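Local coordinates for PROTEIN (hypothetical protein EF0366) (Enterococcus faecalis, PDB 1VPY) that is of unknown function but folds as a TIM-type alpha/beta barrel belonging to the DUF72 family, at residues Pro43-Met47 against Val251-Phe255; Gly80-Gln84 against Val119-Gly123; Leu135-Arg139 against Phe168-Phe174; Asp180-Ile184 against Asn209-Trp213. All coordinates share one frame; numbering follows the deposited sequence.

Overall arrangement
The four contacts run from the middle of an eight-stranded parallel barrel to its outer layers. Interaction 1 is fully buried, with no hydrogen bond between its strands, 44-47 and 250-255, and mainly apolar packing beside a buried carboxylate. Interaction 2 is also buried, but lies where strand 114-120 passes into its loop, and two waters bridge Ser82 (hydroxyl and carbonyl) to backbone N-H groups of the facing segment. Interaction 3 moves outward to the helix layer, where aromatic packing and one arginine bond join helices 129-141 and 162-171; it touches interaction 2 through Leu135 on Phe121. Interaction 4, partly buried, pairs two loops about a proline and a tryptophan.

Interaction 1: residues Pro43-Met47 against Val251-Phe255; sequences PLVEM and VGVIF
Leu44 swings CG away from its backbone N (chi1 -178°), while Ile254 sets CG1 beside its own N (chi1 -64°), and these two torsions bring the branch ends of the residues together. Leu44 CD2 lies 3.7 Å from Ile254 CD1, the side chains crossing at about a right angle. The same CD2 also rests on the backbone of strand 250-255, 3.8 Å from Gly252 CA, where the glycine presents no side chain of its own. Ile254 meets Leu44 chiefly through CD1 and Glu46 chiefly through CG2. The glutamate chain runs out extended past the isoleucine, with its CB 4.1 Å from Ile254 CG2 and its OE1 3.3 Å from that methyl. No hydrogen bond links the two strands; the contact rests on van der Waals packing, to which Glu46 brings both its CB and a carboxylate oxygen. The carboxylate is buried, and OE2 has its charge partner in Arg204, although Asp48 OD1, of like charge, is also close. With axes 7.7 Å apart at closest and inclined by 56°, the strands do not pair edge to edge. They are instead the second and eighth of the closed parallel barrel, and their inward side chains meet beside strand 13-18, which lies between them in the sheet order. Leu44 also touches Arg15 of that strand, Ile254 packs on Leu202 of strand 201-205, and Phe255, on the same strand as Ile254, lies against helix 260-273.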
loop_
_atom_site.group_PDB
_atom_site.type_symbol
_atom_site.label_atom_id
_atom_site.label_comp_id
_atom_site.label_asym_id
_atom_site.label_seq_id
_atom_site.Cartn_x
_atom_site.Cartn_y
_atom_site.Cartn_z
ATOM N N PRO A 43 -12.512 8.113 2.362
ATOM C CA PRO A 43 -12.953 6.975 1.554
ATOM C C PRO A 43 -11.961 5.805 1.517
ATOM O O PRO A 43 -12.240 4.777 0.898
ATOM C CB PRO A 43 -13.061 7.587 0.163
ATOM C CG PRO A 43 -11.957 8.619 0.133
ATOM C CD PRO A 43 -11.732 9.076 1.557
ATOM N N LEU A 44 -10.818 5.959 2.168
ATOM C CA LEU A 44 -9.787 4.951 2.095
ATOM C C LEU A 44 -8.999 4.911 3.385
ATOM O O LEU A 44 -8.721 5.948 3.982
ATOM C CB LEU A 44 -8.862 5.254 0.915
ATOM C CG LEU A 44 -7.695 4.335 0.562
ATOM C CD1 LEU A 44 -8.182 2.968 0.080
ATOM C CD2 LEU A 44 -6.848 5.010 -0.492
ATOM N N VAL A 45 -8.662 3.706 3.821
ATOM C CA VAL A 45 -7.787 3.527 4.962
ATOM C C VAL A 45 -6.782 2.424 4.659
ATOM O O VAL A 45 -7.074 1.501 3.905
ATOM C CB VAL A 45 -8.578 3.200 6.247
ATOM C CG1 VAL A 45 -8.963 1.735 6.296
ATOM C CG2 VAL A 45 -7.780 3.585 7.488
ATOM N N GLU A 46 -5.587 2.540 5.224
ATOM C CA GLU A 46 -4.674 1.416 5.251
ATOM C C GLU A 46 -4.626 0.875 6.660
ATOM O O GLU A 46 -4.381 1.616 7.610
ATOM C CB GLU A 46 -3.273 1.799 4.803
ATOM C CG GLU A 46 -2.309 0.619 4.834
ATOM C CD GLU A 46 -0.894 1.016 4.506
ATOM O OE1 GLU A 46 -0.688 1.735 3.513
ATOM O OE2 GLU A 46 0.020 0.611 5.242
HETATM N N MSE A 47 -4.873 -0.421 6.789
HETATM C CA MSE A 47 -4.802 -1.068 8.078
HETATM C C MSE A 47 -3.603 -1.988 8.126
HETATM O O MSE A 47 -3.458 -2.882 7.288
HETATM C CB MSE A 47 -6.088 -1.816 8.363
HETATM C CG MSE A 47 -7.270 -0.882 8.486
HETATM SE SE MSE A 47 -8.845 -1.781 9.176
HETATM C CE MSE A 47 -8.250 -2.165 11.062
ATOM N N VAL A 251 -7.106 5.483 -8.195
ATOM C CA VAL A 251 -5.869 5.887 -7.542
ATOM C C VAL A 251 -6.098 5.932 -6.040
ATOM O O VAL A 251 -7.091 6.499 -5.562
ATOM C CB VAL A 251 -5.365 7.258 -8.043
ATOM C CG1 VAL A 251 -3.960 7.538 -7.527
ATOM C CG2 VAL A 251 -5.369 7.294 -9.551
ATOM N N GLY A 252 -5.183 5.301 -5.309
ATOM C CA GLY A 252 -5.211 5.290 -3.865
ATOM C C GLY A 252 -4.006 6.028 -3.354
ATOM O O GLY A 252 -2.882 5.776 -3.790
ATOM N N VAL A 253 -4.240 6.953 -2.434
ATOM C CA VAL A 253 -3.164 7.696 -1.806
ATOM C C VAL A 253 -3.167 7.490 -0.291
ATOM O O VAL A 253 -4.150 7.804 0.393
ATOM C CB VAL A 253 -3.235 9.201 -2.147
ATOM C CG1 VAL A 253 -2.095 9.949 -1.485
ATOM C CG2 VAL A 253 -3.206 9.417 -3.669
ATOM N N ILE A 254 -2.059 6.949 0.214
ATOM C CA ILE A 254 -1.899 6.719 1.643
ATOM C C ILE A 254 -0.785 7.593 2.204
ATOM O O ILE A 254 0.385 7.470 1.811
ATOM C CB ILE A 254 -1.618 5.222 1.960
ATOM C CG1 ILE A 254 -2.816 4.335 1.571
ATOM C CG2 ILE A 254 -1.215 5.028 3.415
ATOM C CD1 ILE A 254 -4.173 4.773 2.099
ATOM N N PHE A 255 -1.160 8.487 3.115
ATOM C CA PHE A 255 -0.180 9.236 3.883
ATOM C C PHE A 255 0.229 8.394 5.087
ATOM O O PHE A 255 -0.587 8.102 5.965
ATOM C CB PHE A 255 -0.748 10.590 4.319
ATOM C CG PHE A 255 -0.852 11.598 3.205
ATOM C CD1 PHE A 255 -1.962 11.615 2.361
ATOM C CD2 PHE A 255 0.163 12.525 2.994
ATOM C CE1 PHE A 255 -2.052 12.549 1.314
ATOM C CE2 PHE A 255 0.081 13.467 1.968
ATOM C CZ PHE A 255 -1.024 13.479 1.123
#

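Interaction 2: residues Gly80-Gln84 against Val119-Gly123; sequences GISCQ and VQFSG
Ser82 CB sits over one face of the Phe121 ring, displaced toward its rim, and also touches two further atoms of the 119-123 segment. It lies 3.4 Å from Gln120 O and 3.8 Å from Val119 CG1. Beside it, Phe121 CD1 approaches Ser82 O at 3.5 Å, so the ring packs against the serine backbone as well as its side chain. Ser82 OG occupies the position between its N and carbonyl carbon (chi1 49°), from which it accepts a hydrogen bond from a water at 2.6 Å, which in turn accepts one from Gln120 N. A second water bridges backbone to backbone, donating to Ser82 O at 2.7 Å and accepting from Ser122 N at 2.8 Å. One water thus ties the serine hydroxyl, the other its carbonyl, to backbone N-H groups of the 119-123 segment. This is the C-terminal end of the TIM barrel, where strand 114-120 gives way to its loop and the loop following strand 72-76 folds over it through a type I beta turn from Gly80 to Cys83. Several neighbours position these groups. Phe121 stacks with Phe125, Tyr134 OH hydrogen-bonds Ile81 O, and Lys76 NZ binds Gln120 OE1. Ile81 packs into helix 94-104, while Tyr51 of helix 49-52 touches both Ser82 and Gln84.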
loop_
_atom_site.group_PDB
_atom_site.type_symbol
_atom_site.label_atom_id
_atom_site.label_comp_id
_atom_site.label_asym_id
_atom_site.label_seq_id
_atom_site.Cartn_x
_atom_site.Cartn_y
_atom_site.Cartn_z
ATOM N N GLY A 80 4.961 -12.360 7.698
ATOM C CA GLY A 80 5.508 -13.591 7.136
ATOM C C GLY A 80 5.392 -13.698 5.626
ATOM O O GLY A 80 6.258 -14.290 4.975
ATOM N N ILE A 81 4.326 -13.125 5.068
ATOM C CA ILE A 81 4.075 -13.167 3.625
ATOM C C ILE A 81 5.064 -12.290 2.853
ATOM O O ILE A 81 5.415 -12.600 1.718
ATOM C CB ILE A 81 2.595 -12.814 3.291
ATOM C CG1 ILE A 81 1.666 -13.937 3.768
ATOM C CG2 ILE A 81 2.397 -12.586 1.797
ATOM C CD1 ILE A 81 0.195 -13.545 3.909
ATOM N N SER A 82 5.526 -11.211 3.476
ATOM C CA SER A 82 6.505 -10.330 2.839
ATOM C C SER A 82 7.929 -10.555 3.363
ATOM O O SER A 82 8.749 -9.631 3.395
ATOM C CB SER A 82 6.087 -8.867 2.984
ATOM O OG SER A 82 5.747 -8.580 4.322
ATOM N N CYS A 83 8.204 -11.795 3.766
ATOM C CA CYS A 83 9.537 -12.233 4.189
ATOM C C CYS A 83 10.103 -11.494 5.411
ATOM O O CYS A 83 11.316 -11.302 5.525
ATOM C CB CYS A 83 10.522 -12.182 3.008
ATOM S SG CYS A 83 10.315 -13.522 1.812
ATOM N N GLN A 84 9.226 -11.095 6.325
ATOM C CA GLN A 84 9.642 -10.341 7.508
ATOM C C GLN A 84 9.262 -11.030 8.813
ATOM O O GLN A 84 10.027 -11.002 9.783
ATOM C CB GLN A 84 9.062 -8.931 7.476
ATOM C CG GLN A 84 9.765 -8.018 6.501
ATOM C CD GLN A 84 8.864 -6.920 5.962
ATOM O OE1 GLN A 84 7.796 -7.187 5.404
ATOM N NE2 GLN A 84 9.303 -5.674 6.108
ATOM N N VAL A 119 1.621 -5.851 -0.104
ATOM C CA VAL A 119 2.758 -6.692 0.243
ATOM C C VAL A 119 3.984 -5.788 0.154
ATOM O O VAL A 119 4.432 -5.430 -0.939
ATOM C CB VAL A 119 2.886 -7.911 -0.701
ATOM C CG1 VAL A 119 3.980 -8.852 -0.228
ATOM C CG2 VAL A 119 1.561 -8.661 -0.809
ATOM N N GLN A 120 4.503 -5.409 1.319
ATOM C CA GLN A 120 5.571 -4.425 1.424
ATOM C C GLN A 120 6.873 -5.087 1.906
ATOM O O GLN A 120 6.931 -5.593 3.029
ATOM C CB GLN A 120 5.109 -3.304 2.363
ATOM C CG GLN A 120 6.107 -2.181 2.593
ATOM C CD GLN A 120 7.014 -2.457 3.765
ATOM O OE1 GLN A 120 6.557 -2.615 4.902
ATOM N NE2 GLN A 120 8.309 -2.525 3.499
ATOM N N PHE A 121 7.904 -5.077 1.059
ATOM C CA PHE A 121 9.170 -5.779 1.344
ATOM C C PHE A 121 10.240 -4.899 1.974
ATOM O O PHE A 121 10.181 -3.680 1.904
ATOM C CB PHE A 121 9.730 -6.431 0.076
ATOM C CG PHE A 121 8.870 -7.530 -0.464
ATOM C CD1 PHE A 121 9.001 -8.828 0.011
ATOM C CD2 PHE A 121 7.915 -7.267 -1.434
ATOM C CE1 PHE A 121 8.200 -9.853 -0.480
ATOM C CE2 PHE A 121 7.109 -8.283 -1.933
ATOM C CZ PHE A 121 7.257 -9.583 -1.454
ATOM N N SER A 122 11.234 -5.534 2.577
ATOM C CA SER A 122 12.321 -4.814 3.234
ATOM C C SER A 122 13.397 -4.333 2.270
ATOM O O SER A 122 13.410 -4.694 1.086
ATOM C CB SER A 122 12.953 -5.696 4.298
ATOM O OG SER A 122 11.991 -6.003 5.281
ATOM N N GLY A 123 14.305 -3.520 2.800
ATOM C CA GLY A 123 15.446 -3.024 2.045
ATOM C C GLY A 123 16.377 -4.130 1.594
ATOM O O GLY A 123 17.142 -3.945 0.653
HETATM O O HOH W 1 3.917 -6.717 4.245
HETATM O O HOH W 2 11.074 -8.306 2.888
#

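Interaction 3: residues Leu135-Arg139 against Phe168-Phe174; sequences LQKIR and FMKENQF
Arg139 reaches from helix 129-141 to the end of helix 162-171, and each part of its chain finds a partner. CB abuts Phe174 CZ at 3.6 Å. CG comes near Asn172 OD1, and CD lies 3.2 Å from the backbone O of Asn172. Bends at chi2 (73°) and chi3 then turn the tip back along the other segment, where NH1 donates to Asn172 O at 3.0 Å, nearly straight at 170° and in the guanidinium plane. The same NH1 also gives a hydrogen to a water, which itself donates to Gln173 O. One guanidinium face lies over Phe174 CE1, with the two planes 18° apart, while NH2 bonds Leu145 O and Phe142 O; the head group is therefore held at both terminal nitrogens, NH1 and NH2. A turn earlier, Leu135 CD1 packs on Phe168 CE2 at 3.7 Å and also on the Met169 methyl, while Leu135 O meets the edge of the Phe174 ring at CZ. Gln136 CG comes in at the edge of the Phe168 ring, over whose face stands Asn172 ND2, bonded to Phe168 O at 2.7 Å. Asn172, whose carbonyl Arg139 grips, directly precedes Gln173, the C-prime residue of a Schellman motif (Phe174 N to Met169 O, Gln173 N to Lys170 O) that ends a helix packed beside its neighbour in the outer layer of the TIM barrel.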
loop_
_atom_site.group_PDB
_atom_site.type_symbol
_atom_site.label_atom_id
_atom_site.label_comp_id
_atom_site.label_asym_id
_atom_site.label_seq_id
_atom_site.Cartn_x
_atom_site.Cartn_y
_atom_site.Cartn_z
ATOM N N LEU A 135 7.959 -13.621 -5.939
ATOM C CA LEU A 135 6.871 -12.732 -6.357
ATOM C C LEU A 135 5.860 -13.484 -7.218
ATOM O O LEU A 135 4.665 -13.184 -7.193
ATOM C CB LEU A 135 7.404 -11.506 -7.104
ATOM C CG LEU A 135 8.204 -10.453 -6.329
ATOM C CD1 LEU A 135 8.568 -9.283 -7.228
ATOM C CD2 LEU A 135 7.454 -9.959 -5.112
ATOM N N GLN A 136 6.347 -14.472 -7.965
ATOM C CA GLN A 136 5.478 -15.349 -8.734
ATOM C C GLN A 136 4.651 -16.229 -7.807
ATOM O O GLN A 136 3.467 -16.450 -8.061
ATOM C CB GLN A 136 6.284 -16.179 -9.736
ATOM C CG GLN A 136 6.887 -15.329 -10.848
ATOM C CD GLN A 136 7.721 -16.118 -11.832
ATOM O OE1 GLN A 136 8.410 -17.071 -11.466
ATOM N NE2 GLN A 136 7.678 -15.710 -13.093
ATOM N N LYS A 137 5.267 -16.704 -6.724
ATOM C CA LYS A 137 4.547 -17.453 -5.685
ATOM C C LYS A 137 3.444 -16.606 -5.037
ATOM O O LYS A 137 2.359 -17.120 -4.746
ATOM C CB LYS A 137 5.500 -18.004 -4.611
ATOM C CG LYS A 137 6.412 -19.150 -5.082
ATOM C CD LYS A 137 6.927 -19.997 -3.915
ATOM C CE LYS A 137 8.082 -19.331 -3.169
ATOM N NZ LYS A 137 8.265 -19.924 -1.808
ATOM N N ILE A 138 3.726 -15.319 -4.822
ATOM C CA ILE A 138 2.735 -14.376 -4.299
ATOM C C ILE A 138 1.520 -14.316 -5.223
ATOM O O ILE A 138 0.379 -14.400 -4.761
ATOM C CB ILE A 138 3.317 -12.941 -4.134
ATOM C CG1 ILE A 138 4.411 -12.899 -3.061
ATOM C CG2 ILE A 138 2.206 -11.929 -3.822
ATOM C CD1 ILE A 138 3.911 -13.024 -1.635
ATOM N N ARG A 139 1.778 -14.171 -6.522
ATOM C CA ARG A 139 0.713 -14.079 -7.522
ATOM C C ARG A 139 -0.175 -15.319 -7.502
ATOM O O ARG A 139 -1.401 -15.206 -7.495
ATOM C CB ARG A 139 1.289 -13.832 -8.925
ATOM C CG ARG A 139 0.273 -13.852 -10.076
ATOM C CD ARG A 139 -0.611 -12.620 -10.106
ATOM N NE ARG A 139 -1.602 -12.622 -9.034
ATOM C CZ ARG A 139 -2.312 -11.561 -8.658
ATOM N NH1 ARG A 139 -2.151 -10.395 -9.265
ATOM N NH2 ARG A 139 -3.190 -11.663 -7.670
ATOM N N PHE A 168 7.407 -7.150 -15.684
ATOM C CA PHE A 168 7.079 -8.252 -14.787
ATOM C C PHE A 168 5.883 -7.909 -13.899
ATOM O O PHE A 168 5.037 -8.765 -13.640
ATOM C CB PHE A 168 8.293 -8.634 -13.933
ATOM C CG PHE A 168 8.003 -9.680 -12.893
ATOM C CD1 PHE A 168 8.062 -11.035 -13.214
ATOM C CD2 PHE A 168 7.672 -9.313 -11.591
ATOM C CE1 PHE A 168 7.796 -12.009 -12.255
ATOM C CE2 PHE A 168 7.402 -10.277 -10.627
ATOM C CZ PHE A 168 7.466 -11.630 -10.960
HETATM N N MSE A 169 5.818 -6.663 -13.434
HETATM C CA MSE A 169 4.693 -6.208 -12.621
HETATM C C MSE A 169 3.421 -6.126 -13.456
HETATM O O MSE A 169 2.362 -6.563 -13.017
HETATM C CB MSE A 169 4.996 -4.856 -11.972
HETATM C CG MSE A 169 6.221 -4.847 -11.056
HETATM SE SE MSE A 169 6.004 -5.844 -9.373
HETATM C CE MSE A 169 7.865 -5.780 -8.694
ATOM N N LYS A 170 3.537 -5.567 -14.660
ATOM C CA LYS A 170 2.428 -5.536 -15.617
ATOM C C LYS A 170 1.906 -6.935 -15.946
ATOM O O LYS A 170 0.706 -7.186 -15.831
ATOM C CB LYS A 170 2.821 -4.822 -16.912
ATOM C CG LYS A 170 2.220 -3.449 -17.090
ATOM C CD LYS A 170 1.651 -3.292 -18.489
ATOM C CE LYS A 170 1.323 -1.838 -18.809
ATOM N NZ LYS A 170 2.552 -1.077 -19.146
ATOM N N GLU A 171 2.805 -7.837 -16.344
ATOM C CA GLU A 171 2.441 -9.218 -16.688
ATOM C C GLU A 171 1.679 -9.939 -15.584
ATOM O O GLU A 171 0.812 -10.758 -15.868
ATOM C CB GLU A 171 3.675 -10.035 -17.059
ATOM C CG GLU A 171 4.116 -9.888 -18.505
ATOM C CD GLU A 171 5.548 -10.354 -18.731
ATOM O OE1 GLU A 171 6.191 -10.814 -17.758
ATOM O OE2 GLU A 171 6.030 -10.252 -19.885
ATOM N N ASN A 172 2.003 -9.633 -14.331
ATOM C CA ASN A 172 1.353 -10.273 -13.194
ATOM C C ASN A 172 0.216 -9.456 -12.599
ATOM O O ASN A 172 -0.299 -9.798 -11.541
ATOM C CB ASN A 172 2.383 -10.596 -12.118
ATOM C CG ASN A 172 3.346 -11.681 -12.545
ATOM O OD1 ASN A 172 2.968 -12.844 -12.692
ATOM N ND2 ASN A 172 4.599 -11.305 -12.748
ATOM N N GLN A 173 -0.177 -8.389 -13.295
ATOM C CA GLN A 173 -1.193 -7.440 -12.821
ATOM C C GLN A 173 -0.891 -6.895 -11.416
ATOM O O GLN A 173 -1.807 -6.569 -10.655
ATOM C CB GLN A 173 -2.608 -8.042 -12.869
ATOM C CG GLN A 173 -3.113 -8.414 -14.251
ATOM C CD GLN A 173 -2.910 -9.887 -14.583
ATOM O OE1 GLN A 173 -2.515 -10.689 -13.733
ATOM N NE2 GLN A 173 -3.196 -10.251 -15.827
ATOM N N PHE A 174 0.391 -6.813 -11.069
ATOM C CA PHE A 174 0.786 -6.233 -9.792
ATOM C C PHE A 174 0.699 -4.723 -9.905
ATOM O O PHE A 174 1.124 -4.144 -10.912
ATOM C CB PHE A 174 2.207 -6.646 -9.402
ATOM C CG PHE A 174 2.313 -8.038 -8.832
ATOM C CD1 PHE A 174 1.325 -8.548 -7.991
ATOM C CD2 PHE A 174 3.425 -8.827 -9.109
ATOM C CE1 PHE A 174 1.433 -9.838 -7.456
ATOM C CE2 PHE A 174 3.545 -10.114 -8.582
ATOM C CZ PHE A 174 2.548 -10.620 -7.758
HETATM O O HOH W 3 -3.071 -7.932 -8.680
#

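Interaction 4: residues Asp180-Ile184 against Asn209-Trp213; sequences DEPQI and NAAGW
Glu181, whose side chain meets Trp213, gives its backbone O to Gln183 NE2 at 3.3 Å, with an N-H...O angle of 158°; the same NE2 also donates to Val189 O. The Glu181 carboxylate approaches the indole at the ring edge, where Trp213 NE1 donates to Glu181 OE2 in a weak bond of 3.4 Å. Pro182 packs on the face of the same indole. Its CD stands 3.6 Å from the centroid of the six-membered ring of Trp213, only 8° off the normal, a CH-pi interaction squarely over the face. Trp213 CG stands opposite its own N (chi1 -158°), which lays the indole against the proline. Pro182 CG, also over the indole, approaches Asn209 O just before the turn, and Pro182 CB lies 3.5 Å from Ala210 CA. Both segments are loops that follow neighbouring barrel strands, 175-180 and 201-205, at the C-terminal end of the TIM barrel, and a type II beta turn from Ala210 to Trp213 presents the indole to the proline. Ile184 CD1 lies 3.5 Å from Trp213 CD1, at the indole edge. Around this pair, Lys222 makes a cation-pi contact with Trp213, His206 meets the indole at an angle, and Asn209 ND2 bonds Leu226 O.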
loop_
_atom_site.group_PDB
_atom_site.type_symbol
_atom_site.label_atom_id
_atom_site.label_comp_id
_atom_site.label_asym_id
_atom_site.label_seq_id
_atom_site.Cartn_x
_atom_site.Cartn_y
_atom_site.Cartn_z
ATOM N N ASP A 180 7.001 7.895 -2.044
ATOM C CA ASP A 180 7.799 9.024 -1.593
ATOM C C ASP A 180 8.326 8.649 -0.222
ATOM O O ASP A 180 7.547 8.347 0.681
ATOM C CB ASP A 180 6.971 10.305 -1.516
ATOM C CG ASP A 180 7.829 11.525 -1.279
ATOM O OD1 ASP A 180 8.709 11.807 -2.127
ATOM O OD2 ASP A 180 7.648 12.190 -0.237
ATOM N N GLU A 181 9.646 8.638 -0.079
ATOM C CA GLU A 181 10.273 8.183 1.154
ATOM C C GLU A 181 11.709 8.719 1.298
ATOM O O GLU A 181 12.293 9.197 0.322
ATOM C CB GLU A 181 10.224 6.647 1.237
ATOM C CG GLU A 181 11.013 5.920 0.155
ATOM C CD GLU A 181 10.915 4.413 0.278
ATOM O OE1 GLU A 181 9.799 3.871 0.076
ATOM O OE2 GLU A 181 11.951 3.773 0.572
ATOM N N PRO A 182 12.277 8.655 2.515
ATOM C CA PRO A 182 13.615 9.191 2.759
ATOM C C PRO A 182 14.670 8.625 1.808
ATOM O O PRO A 182 14.678 7.430 1.524
ATOM C CB PRO A 182 13.901 8.747 4.191
ATOM C CG PRO A 182 12.578 8.630 4.801
ATOM C CD PRO A 182 11.703 8.083 3.744
ATOM N N GLN A 183 15.546 9.488 1.315
ATOM C CA GLN A 183 16.579 9.053 0.393
ATOM C C GLN A 183 17.845 8.629 1.134
ATOM O O GLN A 183 18.626 9.474 1.573
ATOM C CB GLN A 183 16.877 10.154 -0.625
ATOM C CG GLN A 183 15.725 10.416 -1.580
ATOM C CD GLN A 183 15.415 9.214 -2.446
ATOM O OE1 GLN A 183 16.244 8.780 -3.254
ATOM N NE2 GLN A 183 14.220 8.664 -2.280
ATOM N N ILE A 184 18.024 7.319 1.296
ATOM C CA ILE A 184 19.266 6.779 1.857
ATOM C C ILE A 184 20.330 6.751 0.749
ATOM O O ILE A 184 20.123 6.114 -0.286
ATOM C CB ILE A 184 19.087 5.352 2.447
ATOM C CG1 ILE A 184 17.855 5.275 3.356
ATOM C CG2 ILE A 184 20.340 4.924 3.205
ATOM C CD1 ILE A 184 17.383 3.838 3.633
ATOM N N ASN A 209 12.086 12.112 6.178
ATOM C CA ASN A 209 12.998 12.061 7.314
ATOM C C ASN A 209 13.772 10.734 7.342
ATOM O O ASN A 209 13.211 9.674 7.630
ATOM C CB ASN A 209 12.215 12.295 8.614
ATOM C CG ASN A 209 13.111 12.577 9.813
ATOM O OD1 ASN A 209 14.327 12.391 9.766
ATOM N ND2 ASN A 209 12.502 13.026 10.902
ATOM N N ALA A 210 15.066 10.815 7.037
ATOM C CA ALA A 210 15.946 9.646 6.899
ATOM C C ALA A 210 16.164 8.827 8.182
ATOM O O ALA A 210 16.499 7.645 8.108
ATOM C CB ALA A 210 17.293 10.072 6.304
ATOM N N ALA A 211 15.970 9.451 9.344
ATOM C CA ALA A 211 16.270 8.826 10.642
ATOM C C ALA A 211 15.655 7.434 10.826
ATOM O O ALA A 211 14.428 7.275 10.812
ATOM C CB ALA A 211 15.854 9.742 11.774
ATOM N N GLY A 212 16.528 6.438 10.988
ATOM C CA GLY A 212 16.125 5.046 11.215
ATOM C C GLY A 212 15.391 4.380 10.061
ATOM O O GLY A 212 14.456 3.608 10.283
ATOM N N TRP A 213 15.817 4.661 8.829
ATOM C CA TRP A 213 15.153 4.115 7.643
ATOM C C TRP A 213 15.871 2.895 7.041
ATOM O O TRP A 213 17.086 2.728 7.184
ATOM C CB TRP A 213 14.944 5.204 6.583
ATOM C CG TRP A 213 13.853 4.840 5.649
ATOM C CD1 TRP A 213 13.979 4.180 4.456
ATOM C CD2 TRP A 213 12.448 5.058 5.845
ATOM N NE1 TRP A 213 12.739 3.989 3.890
ATOM C CE2 TRP A 213 11.780 4.515 4.716
ATOM C CE3 TRP A 213 11.690 5.669 6.854
ATOM C CZ2 TRP A 213 10.381 4.561 4.568
ATOM C CZ3 TRP A 213 10.292 5.710 6.709
ATOM C CH2 TRP A 213 9.658 5.158 5.570
#